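Local atomic coordinates of leucine--tRNA ligase (Agrobacterium radiobacter, PDB entry 5AH5), a protein that probably catalyses the ATP-dependent attachment of L-leucine to its cognate tRNA, giving leucyl-tRNA, AMP and diphosphate. Residues Arg421-Pro426 and Ile447-His452; Lys136-Leu141 and Pro426-His431; Thr152-Asp157 and Thr186-Val191. One frame throughout, in Å; residues are numbered along the deposited sequence.

All three contacts lie in or against one antiparallel sheet, on the same side of the chain's centre. Contacts 1 and 2 share Pro426 and both use strand 425-432; their centres are 14 Å apart. Contact 2 touches contact 3 through Trp189: Ile427 CD1 packs on Trp189 CD1 at 3.6 Å, and Ile429 also reaches that indole. The centres of contacts 2 and 3 are 17 Å apart. In contact 1 the Trp423 side chain is about 12 Å from the bound leucyl-adenylate analogue. In contact 2 the Ile429 side chain is about 11 Å from the zinc ion. Contact 3 lies nearest to the bound nucleic acid, about 7 Å between nearest atoms.

Contact 1 of 3, residues Arg421-Pro426 and Ile447-His452; sequences RYWGCP and ILLPDH
The Tyr422 ring has Leu449 CD1 over one face, 4.2 Å above its plane and offset toward the rim. Pro450 O lies at the ring's edge, in plane. Tyr422 OH donates a hydrogen bond of 2.7 Å to this Pro450 O. The hydroxyl lies in the carbonyl plane, at a C=O...donor angle of 159°. With CG anti to the backbone N (chi1 174°), the phenol ring extends across to the 447-452 loop. The hydrogen bond ties the phenol to the backbone of the loop. The same methyl of Leu449 touches the Trp423 indole obliquely, CD1 to CE3 3.7 Å. The two side chains cross at about a right angle. Trp423 is the centre of an inverse gamma turn, closed by a bond from Gly424 N to Tyr422 O. This turn leads into strand 425-432, which runs on to the zinc ligand Cys432 in this class I synthetase. Leu449 CD2 lies by the turn, 3.3 Å from Tyr422 O, and also meets Pro426 CG at 3.8 Å. Further along, Pro426 CG lies 3.1 Å from Ile447 O, and Pro426 CB meets Ile447 CG2 at 4.0 Å. The indole NE1 bonds outside the contact, to Ser79 O, and the ring meets Phe80 edge-to-face.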
loop_
_atom_site.group_PDB
_atom_site.type_symbol
_atom_site.label_atom_id
_atom_site.label_comp_id
_atom_site.label_asym_id
_atom_site.label_seq_id
_atom_site.Cartn_x
_atom_site.Cartn_y
_atom_site.Cartn_z
ATOM N N ARG B 421 -0.870 14.863 22.152
ATOM C CA ARG B 421 -1.411 15.770 21.137
ATOM C C ARG B 421 -2.918 15.889 21.289
ATOM O O ARG B 421 -3.531 14.962 21.705
ATOM C CB ARG B 421 -1.091 15.134 19.785
ATOM C CG ARG B 421 0.343 15.361 19.410
ATOM C CD ARG B 421 0.233 16.638 18.640
ATOM N NE ARG B 421 1.499 17.065 18.338
ATOM C CZ ARG B 421 1.831 17.733 17.238
ATOM N NH1 ARG B 421 0.959 18.156 16.319
ATOM N NH2 ARG B 421 3.084 18.004 17.126
ATOM N N TYR B 422 -3.449 17.040 20.924
ATOM C CA TYR B 422 -4.861 17.320 20.895
ATOM C C TYR B 422 -5.632 16.549 19.768
ATOM O O TYR B 422 -6.678 15.922 20.029
ATOM C CB TYR B 422 -5.073 18.815 20.667
ATOM C CG TYR B 422 -6.512 19.250 20.466
ATOM C CD1 TYR B 422 -7.428 19.337 21.536
ATOM C CD2 TYR B 422 -6.960 19.648 19.237
ATOM C CE1 TYR B 422 -8.747 19.761 21.329
ATOM C CE2 TYR B 422 -8.263 20.001 19.019
ATOM C CZ TYR B 422 -9.159 20.092 20.099
ATOM O OH TYR B 422 -10.461 20.495 19.859
ATOM N N TRP B 423 -5.104 16.587 18.537
ATOM C CA TRP B 423 -5.921 16.280 17.371
ATOM C C TRP B 423 -5.741 14.820 17.030
ATOM O O TRP B 423 -4.935 14.443 16.141
ATOM C CB TRP B 423 -5.633 17.245 16.235
ATOM C CG TRP B 423 -6.566 17.065 15.099
ATOM C CD1 TRP B 423 -6.229 16.588 13.835
ATOM C CD2 TRP B 423 -7.988 17.301 15.078
ATOM N NE1 TRP B 423 -7.344 16.554 13.061
ATOM C CE2 TRP B 423 -8.441 16.951 13.797
ATOM C CE3 TRP B 423 -8.942 17.744 16.046
ATOM C CZ2 TRP B 423 -9.786 17.079 13.411
ATOM C CZ3 TRP B 423 -10.287 17.860 15.676
ATOM C CH2 TRP B 423 -10.707 17.501 14.375
ATOM N N GLY B 424 -6.420 13.998 17.829
ATOM C CA GLY B 424 -6.503 12.533 17.597
ATOM C C GLY B 424 -7.601 11.944 18.442
ATOM O O GLY B 424 -8.281 12.642 19.256
ATOM N N CYS B 425 -7.754 10.658 18.324
ATOM C CA CYS B 425 -8.860 9.963 19.006
ATOM C C CYS B 425 -8.570 9.848 20.500
ATOM O O CYS B 425 -7.556 9.248 20.855
ATOM C CB CYS B 425 -9.002 8.570 18.419
ATOM S SG CYS B 425 -10.417 7.683 19.061
ATOM N N PRO B 426 -9.470 10.367 21.400
ATOM C CA PRO B 426 -9.168 10.172 22.796
ATOM C C PRO B 426 -9.066 8.737 23.217
ATOM O O PRO B 426 -9.747 7.887 22.654
ATOM C CB PRO B 426 -10.308 10.937 23.539
ATOM C CG PRO B 426 -10.785 11.932 22.546
ATOM C CD PRO B 426 -10.641 11.238 21.215
ATOM N N ILE B 447 -15.870 9.234 24.041
ATOM C CA ILE B 447 -15.167 10.396 24.605
ATOM C C ILE B 447 -14.676 11.276 23.450
ATOM O O ILE B 447 -13.748 10.907 22.688
ATOM C CB ILE B 447 -14.020 9.951 25.515
ATOM C CG1 ILE B 447 -14.536 9.034 26.638
ATOM C CG2 ILE B 447 -13.350 11.175 26.116
ATOM C CD1 ILE B 447 -15.829 9.496 27.285
ATOM N N LEU B 448 -15.357 12.379 23.255
ATOM C CA LEU B 448 -15.005 13.370 22.272
ATOM C C LEU B 448 -14.048 14.441 22.812
ATOM O O LEU B 448 -14.094 14.790 23.989
ATOM C CB LEU B 448 -16.264 14.054 21.743
ATOM C CG LEU B 448 -17.273 13.076 21.111
ATOM C CD1 LEU B 448 -18.404 13.925 20.557
ATOM C CD2 LEU B 448 -16.580 12.246 19.996
ATOM N N LEU B 449 -13.266 15.017 21.891
ATOM C CA LEU B 449 -12.397 16.106 22.213
ATOM C C LEU B 449 -13.168 17.287 22.721
ATOM O O LEU B 449 -14.216 17.565 22.172
ATOM C CB LEU B 449 -11.655 16.575 20.968
ATOM C CG LEU B 449 -10.577 15.606 20.487
ATOM C CD1 LEU B 449 -10.002 16.082 19.166
ATOM C CD2 LEU B 449 -9.515 15.347 21.523
ATOM N N PRO B 450 -12.559 18.113 23.602
ATOM C CA PRO B 450 -13.234 19.398 23.877
ATOM C C PRO B 450 -13.125 20.275 22.635
ATOM O O PRO B 450 -12.147 20.114 21.916
ATOM C CB PRO B 450 -12.396 19.992 25.046
ATOM C CG PRO B 450 -11.046 19.429 24.851
ATOM C CD PRO B 450 -11.225 18.044 24.242
ATOM N N ASP B 451 -14.082 21.160 22.347
ATOM C CA ASP B 451 -13.965 22.042 21.198
ATOM C C ASP B 451 -12.781 23.001 21.191
ATOM O O ASP B 451 -12.307 23.352 20.101
ATOM C CB ASP B 451 -15.207 22.887 20.977
ATOM C CG ASP B 451 -16.325 22.110 20.293
ATOM O OD1 ASP B 451 -16.292 20.877 20.358
ATOM O OD2 ASP B 451 -17.247 22.741 19.745
ATOM N N HIS B 452 -12.321 23.437 22.371
ATOM C CA HIS B 452 -11.264 24.459 22.474
ATOM C C HIS B 452 -10.002 23.743 22.751
ATOM O O HIS B 452 -9.999 22.716 23.380
ATOM C CB HIS B 452 -11.594 25.564 23.513
ATOM C CG HIS B 452 -12.705 26.452 23.049
ATOM N ND1 HIS B 452 -13.989 26.352 23.533
ATOM C CD2 HIS B 452 -12.760 27.353 22.038
ATOM C CE1 HIS B 452 -14.768 27.213 22.898
ATOM N NE2 HIS B 452 -14.049 27.822 21.977
#

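Contact 2 of 3, residues Lys136-Leu141 and Pro426-His431; sequences KLFLDL and PIPIIH
Phe138, Pro428 and Leu139 carry this contact, which is apolar and has no hydrogen bond between the helix and the 426-431 segment. Phe138 points from the helix toward the 426-431 segment. Its CG is anti to the backbone N (chi1 178°), which extends the ring away from the helix toward Pro428. Pro428 CD sits over one face, offset toward the rim. The CH-pi contact from Pro428 CD to the Phe138 ring centroid measures 4.2 Å, 23° off the ring normal. Two isoleucines meet the far end of the ring obliquely. Ile427 CG2 comes to 3.8 Å from Phe138 CZ, and Ile429 CG1 to 4.0 Å from Phe138 CE1.

Pro428 also touches Leu139, so its pyrrolidine ring meets two successive residues of the helix. Pro428 CG is 3.8 Å from Leu139 CG. The two side chains run alongside each other, pointing opposite ways. The Leu139 methyl CD2 reaches on to the backbone, 3.4 Å from Pro428 O, and to Ile429 CD1 at 4.0 Å.

The proline is the centre of an inverse gamma turn, with a weak bond from Ile429 N to Ile427 O. The chain bends here, and the regular strand resumes at Ile429. The turn presents the proline ring to the helix.

Helix 128-143 thus packs on the bend in strand 425-432. The strand pairs with 438-439, 479-482 and 486-487, and runs on to the zinc ligand Cys432. Met487 of strand 486-487 touches both Phe138 and Pro428. Trp189 of strand 182-191 meets the Phe138 ring edge-to-face, and Ile147 of strand 147-151 also packs on this phenylalanine.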
loop_
_atom_site.group_PDB
_atom_site.type_symbol
_atom_site.label_atom_id
_atom_site.label_comp_id
_atom_site.label_asym_id
_atom_site.label_seq_id
_atom_site.Cartn_x
_atom_site.Cartn_y
_atom_site.Cartn_z
ATOM N N LYS B 136 -14.352 1.580 21.079
ATOM C CA LYS B 136 -14.788 0.199 21.389
ATOM C C LYS B 136 -13.776 -0.800 21.059
ATOM O O LYS B 136 -13.489 -1.706 21.877
ATOM C CB LYS B 136 -16.068 -0.189 20.690
ATOM C CG LYS B 136 -17.260 0.602 21.135
ATOM C CD LYS B 136 -18.484 0.072 20.409
ATOM C CE LYS B 136 -19.703 0.871 20.735
ATOM N NZ LYS B 136 -20.922 0.061 20.481
ATOM N N LEU B 137 -13.179 -0.656 19.868
ATOM C CA LEU B 137 -12.106 -1.578 19.496
ATOM C C LEU B 137 -10.932 -1.465 20.463
ATOM O O LEU B 137 -10.364 -2.462 20.870
ATOM C CB LEU B 137 -11.617 -1.316 18.068
ATOM C CG LEU B 137 -12.482 -1.768 16.890
ATOM C CD1 LEU B 137 -11.611 -1.591 15.650
ATOM C CD2 LEU B 137 -12.919 -3.205 17.034
ATOM N N PHE B 138 -10.570 -0.235 20.854
ATOM C CA PHE B 138 -9.434 -0.070 21.792
ATOM C C PHE B 138 -9.729 -0.818 23.083
ATOM O O PHE B 138 -8.855 -1.536 23.601
ATOM C CB PHE B 138 -9.192 1.388 22.048
ATOM C CG PHE B 138 -8.093 1.669 23.030
ATOM C CD1 PHE B 138 -8.293 1.512 24.414
ATOM C CD2 PHE B 138 -6.875 2.191 22.599
ATOM C CE1 PHE B 138 -7.259 1.784 25.311
ATOM C CE2 PHE B 138 -5.876 2.509 23.503
ATOM C CZ PHE B 138 -6.064 2.287 24.850
ATOM N N LEU B 139 -10.953 -0.668 23.595
ATOM C CA LEU B 139 -11.310 -1.310 24.893
ATOM C C LEU B 139 -11.373 -2.814 24.801
ATOM O O LEU B 139 -10.959 -3.528 25.745
ATOM C CB LEU B 139 -12.606 -0.728 25.468
ATOM C CG LEU B 139 -12.403 0.716 25.922
ATOM C CD1 LEU B 139 -13.717 1.329 26.361
ATOM C CD2 LEU B 139 -11.378 0.814 27.053
ATOM N N ASP B 140 -11.824 -3.320 23.656
ATOM C CA ASP B 140 -11.730 -4.800 23.407
ATOM C C ASP B 140 -10.290 -5.300 23.413
ATOM O O ASP B 140 -9.927 -6.239 24.167
ATOM C CB ASP B 140 -12.532 -5.190 22.179
ATOM C CG ASP B 140 -12.825 -6.683 22.101
ATOM O OD1 ASP B 140 -12.839 -7.381 23.135
ATOM O OD2 ASP B 140 -13.004 -7.169 20.959
ATOM N N LEU B 141 -9.409 -4.620 22.694
ATOM C CA LEU B 141 -8.000 -5.029 22.685
ATOM C C LEU B 141 -7.347 -4.871 24.053
ATOM O O LEU B 141 -6.473 -5.679 24.433
ATOM C CB LEU B 141 -7.209 -4.262 21.619
ATOM C CG LEU B 141 -7.264 -4.874 20.188
ATOM C CD1 LEU B 141 -8.638 -4.875 19.521
ATOM C CD2 LEU B 141 -6.271 -4.099 19.334
ATOM N N PRO B 426 -9.470 10.367 21.400
ATOM C CA PRO B 426 -9.168 10.172 22.796
ATOM C C PRO B 426 -9.066 8.737 23.217
ATOM O O PRO B 426 -9.747 7.887 22.654
ATOM C CB PRO B 426 -10.308 10.937 23.539
ATOM C CG PRO B 426 -10.785 11.932 22.546
ATOM C CD PRO B 426 -10.641 11.238 21.215
ATOM N N ILE B 427 -8.148 8.460 24.140
ATOM C CA ILE B 427 -7.958 7.154 24.740
ATOM C C ILE B 427 -9.045 6.990 25.837
ATOM O O ILE B 427 -9.072 7.786 26.753
ATOM C CB ILE B 427 -6.559 7.059 25.298
ATOM C CG1 ILE B 427 -5.584 7.068 24.099
ATOM C CG2 ILE B 427 -6.384 5.815 26.200
ATOM C CD1 ILE B 427 -4.152 6.671 24.434
ATOM N N PRO B 428 -9.960 5.991 25.697
ATOM C CA PRO B 428 -11.201 5.879 26.488
ATOM C C PRO B 428 -10.941 5.157 27.822
ATOM O O PRO B 428 -11.474 4.069 28.123
ATOM C CB PRO B 428 -12.125 5.109 25.541
ATOM C CG PRO B 428 -11.168 4.129 24.921
ATOM C CD PRO B 428 -9.936 4.971 24.617
ATOM N N ILE B 429 -10.042 5.767 28.584
ATOM C CA ILE B 429 -9.531 5.244 29.849
ATOM C C ILE B 429 -9.655 6.355 30.907
ATOM O O ILE B 429 -9.550 7.572 30.599
ATOM C CB ILE B 429 -8.089 4.823 29.700
ATOM C CG1 ILE B 429 -7.993 3.642 28.726
ATOM C CG2 ILE B 429 -7.462 4.440 31.055
ATOM C CD1 ILE B 429 -8.382 2.300 29.309
ATOM N N ILE B 430 -10.036 5.941 32.110
ATOM C CA ILE B 430 -10.047 6.811 33.255
ATOM C C ILE B 430 -8.998 6.338 34.234
ATOM O O ILE B 430 -8.919 5.194 34.515
ATOM C CB ILE B 430 -11.436 6.857 33.887
ATOM C CG1 ILE B 430 -12.374 7.627 32.915
ATOM C CG2 ILE B 430 -11.376 7.598 35.244
ATOM C CD1 ILE B 430 -13.865 7.587 33.222
ATOM N N HIS B 431 -8.180 7.251 34.758
ATOM C CA HIS B 431 -7.178 6.890 35.747
ATOM C C HIS B 431 -7.641 7.317 37.166
ATOM O O HIS B 431 -7.905 8.525 37.435
ATOM C CB HIS B 431 -5.855 7.575 35.430
ATOM C CG HIS B 431 -5.277 7.188 34.100
ATOM N ND1 HIS B 431 -4.258 6.280 33.979
ATOM C CD2 HIS B 431 -5.553 7.614 32.845
ATOM C CE1 HIS B 431 -3.911 6.179 32.712
ATOM N NE2 HIS B 431 -4.674 6.985 32.007
#

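Contact 3 of 3, residues Thr152-Asp157 and Thr186-Val191; sequences TYVYWD and TPQWFV
Thr152 and Thr186 form an antiparallel hydrogen-bonded pair, with both side chains on the same face of the sheet. Thr186 N donates to Thr152 O at 3.3 Å. The donor stands above the carbonyl plane, 38° out of it. The return bond, from Thr152 N to Thr186 O, is weak at 3.4 Å. Both bonds are long, and the pair is the one beta bridge between the two segments.

The end of the Phe190 ring meets both Thr152 and Val154. Val154 CG1 comes to the ring edge, near its plane, 3.6 Å from Phe190 CZ. Thr152 CG2 approaches the same carbon obliquely, at 3.7 Å. Phe190 CG lies anti to the carbonyl carbon (chi1 -65°), and the ring is carried toward the 152-157 segment. The aliphatic part of Gln188 adds a looser contact, CG to Val154 CG1 at 4.3 Å.

Neighbouring strands position these groups. Gln188 OE1 is hydrogen-bonded to Ser418 OG of strand 415-419, consistent with a fixed amide. Ser416 of that strand touches both Val154 and Phe190. Val163 of strand 162-164 packs on Val154 and on Gln188.

The chain turns a corner at Thr152. Beyond it strand 153-157 departs from strand 186-191, and the axes of these short segments make an angle of 83°. Strand 182-191 serves both sides of the corner: Gln188 pairs with Asp150 of strand 147-151, while Arg184 and Tyr182 pair with Val154 and Trp156. In this class I synthetase the sheet also takes in strands 162-164 and 415-419. The arrangement is that of a bent antiparallel sheet, in which one long strand bridges two shorter ones that meet at a corner.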
loop_
_atom_site.group_PDB
_atom_site.type_symbol
_atom_site.label_atom_id
_atom_site.label_comp_id
_atom_site.label_asym_id
_atom_site.label_seq_id
_atom_site.Cartn_x
_atom_site.Cartn_y
_atom_site.Cartn_z
ATOM N N THR B 152 8.318 2.543 30.075
ATOM C CA THR B 152 9.551 2.081 29.438
ATOM C C THR B 152 10.034 3.063 28.398
ATOM O O THR B 152 9.441 4.148 28.207
ATOM C CB THR B 152 9.365 0.684 28.788
ATOM O OG1 THR B 152 10.606 0.263 28.203
ATOM C CG2 THR B 152 8.262 0.707 27.713
ATOM N N TYR B 153 11.118 2.694 27.716
ATOM C CA TYR B 153 11.738 3.615 26.767
ATOM C C TYR B 153 10.940 3.715 25.456
ATOM O O TYR B 153 10.526 2.711 24.894
ATOM C CB TYR B 153 13.202 3.254 26.519
ATOM C CG TYR B 153 14.070 3.675 27.695
ATOM C CD1 TYR B 153 14.480 5.012 27.843
ATOM C CD2 TYR B 153 14.456 2.745 28.688
ATOM C CE1 TYR B 153 15.279 5.408 28.928
ATOM C CE2 TYR B 153 15.244 3.134 29.777
ATOM C CZ TYR B 153 15.658 4.463 29.888
ATOM O OH TYR B 153 16.421 4.858 30.967
ATOM N N VAL B 154 10.734 4.941 25.014
ATOM C CA VAL B 154 10.006 5.228 23.763
ATOM C C VAL B 154 10.694 6.357 23.070
ATOM O O VAL B 154 11.461 7.089 23.701
ATOM C CB VAL B 154 8.526 5.636 24.000
ATOM C CG1 VAL B 154 7.754 4.499 24.661
ATOM C CG2 VAL B 154 8.400 6.918 24.787
ATOM N N TYR B 155 10.449 6.485 21.770
ATOM C CA TYR B 155 10.980 7.599 21.014
ATOM C C TYR B 155 10.224 8.861 21.306
ATOM O O TYR B 155 9.008 8.825 21.438
ATOM C CB TYR B 155 10.920 7.302 19.510
ATOM C CG TYR B 155 11.846 6.198 19.127
ATOM C CD1 TYR B 155 13.199 6.447 18.906
ATOM C CD2 TYR B 155 11.397 4.895 19.046
ATOM C CE1 TYR B 155 14.059 5.433 18.540
ATOM C CE2 TYR B 155 12.249 3.870 18.715
ATOM C CZ TYR B 155 13.577 4.142 18.457
ATOM O OH TYR B 155 14.417 3.114 18.131
ATOM N N TRP B 156 10.929 9.991 21.328
ATOM C CA TRP B 156 10.365 11.290 21.650
ATOM C C TRP B 156 10.853 12.269 20.619
ATOM O O TRP B 156 12.050 12.378 20.418
ATOM C CB TRP B 156 10.832 11.710 23.059
ATOM C CG TRP B 156 10.545 13.164 23.412
ATOM C CD1 TRP B 156 11.438 14.191 23.405
ATOM C CD2 TRP B 156 9.275 13.737 23.807
ATOM N NE1 TRP B 156 10.809 15.366 23.753
ATOM C CE2 TRP B 156 9.490 15.120 24.013
ATOM C CE3 TRP B 156 7.985 13.208 24.024
ATOM C CZ2 TRP B 156 8.453 15.995 24.422
ATOM C CZ3 TRP B 156 6.957 14.063 24.414
ATOM C CH2 TRP B 156 7.193 15.452 24.605
ATOM N N ASP B 157 9.941 12.958 19.959
ATOM C CA ASP B 157 10.257 14.029 19.027
ATOM C C ASP B 157 10.090 15.397 19.737
ATOM O O ASP B 157 8.994 15.791 20.033
ATOM C CB ASP B 157 9.339 13.922 17.804
ATOM C CG ASP B 157 9.689 14.871 16.670
ATOM O OD1 ASP B 157 10.108 16.016 16.921
ATOM O OD2 ASP B 157 9.488 14.466 15.494
ATOM N N THR B 186 8.726 6.657 30.170
ATOM C CA THR B 186 7.442 7.339 30.436
ATOM C C THR B 186 6.346 6.303 30.352
ATOM O O THR B 186 6.465 5.371 29.551
ATOM C CB THR B 186 6.998 8.346 29.315
ATOM O OG1 THR B 186 8.108 9.015 28.719
ATOM C CG2 THR B 186 6.047 9.352 29.835
ATOM N N PRO B 187 5.245 6.491 31.091
ATOM C CA PRO B 187 4.140 5.517 30.946
ATOM C C PRO B 187 3.341 5.813 29.679
ATOM O O PRO B 187 2.919 6.975 29.455
ATOM C CB PRO B 187 3.283 5.712 32.215
ATOM C CG PRO B 187 4.051 6.632 33.100
ATOM C CD PRO B 187 5.046 7.395 32.245
ATOM N N GLN B 188 3.206 4.800 28.821
ATOM C CA GLN B 188 2.615 5.005 27.513
ATOM C C GLN B 188 1.800 3.786 27.150
ATOM O O GLN B 188 1.935 2.701 27.793
ATOM C CB GLN B 188 3.699 5.224 26.474
ATOM C CG GLN B 188 4.515 6.482 26.635
ATOM C CD GLN B 188 3.769 7.764 26.347
ATOM O OE1 GLN B 188 2.929 7.864 25.449
ATOM N NE2 GLN B 188 4.094 8.776 27.114
ATOM N N TRP B 189 0.936 3.975 26.143
ATOM C CA TRP B 189 0.135 2.890 25.612
ATOM C C TRP B 189 0.847 2.258 24.415
ATOM O O TRP B 189 1.502 2.966 23.602
ATOM C CB TRP B 189 -1.279 3.352 25.230
ATOM C CG TRP B 189 -2.071 3.748 26.440
ATOM C CD1 TRP B 189 -2.201 4.991 26.938
ATOM C CD2 TRP B 189 -2.847 2.891 27.285
ATOM N NE1 TRP B 189 -2.998 4.978 28.036
ATOM C CE2 TRP B 189 -3.407 3.700 28.281
ATOM C CE3 TRP B 189 -3.107 1.514 27.302
ATOM C CZ2 TRP B 189 -4.236 3.185 29.290
ATOM C CZ3 TRP B 189 -3.899 0.992 28.250
ATOM C CH2 TRP B 189 -4.468 1.833 29.280
ATOM N N PHE B 190 0.678 0.936 24.324
ATOM C CA PHE B 190 1.322 0.078 23.345
ATOM C C PHE B 190 0.341 -0.972 22.842
ATOM O O PHE B 190 -0.640 -1.318 23.551
ATOM C CB PHE B 190 2.448 -0.701 24.014
ATOM C CG PHE B 190 3.550 0.149 24.491
ATOM C CD1 PHE B 190 4.588 0.490 23.656
ATOM C CD2 PHE B 190 3.554 0.627 25.804
ATOM C CE1 PHE B 190 5.630 1.295 24.122
ATOM C CE2 PHE B 190 4.567 1.407 26.258
ATOM C CZ PHE B 190 5.615 1.747 25.420
ATOM N N VAL B 191 0.613 -1.496 21.645
ATOM C CA VAL B 191 -0.015 -2.733 21.180
ATOM C C VAL B 191 1.055 -3.802 21.000
ATOM O O VAL B 191 2.137 -3.537 20.462
ATOM C CB VAL B 191 -0.776 -2.595 19.869
ATOM C CG1 VAL B 191 -1.879 -3.644 19.820
ATOM C CG2 VAL B 191 -1.338 -1.202 19.680
#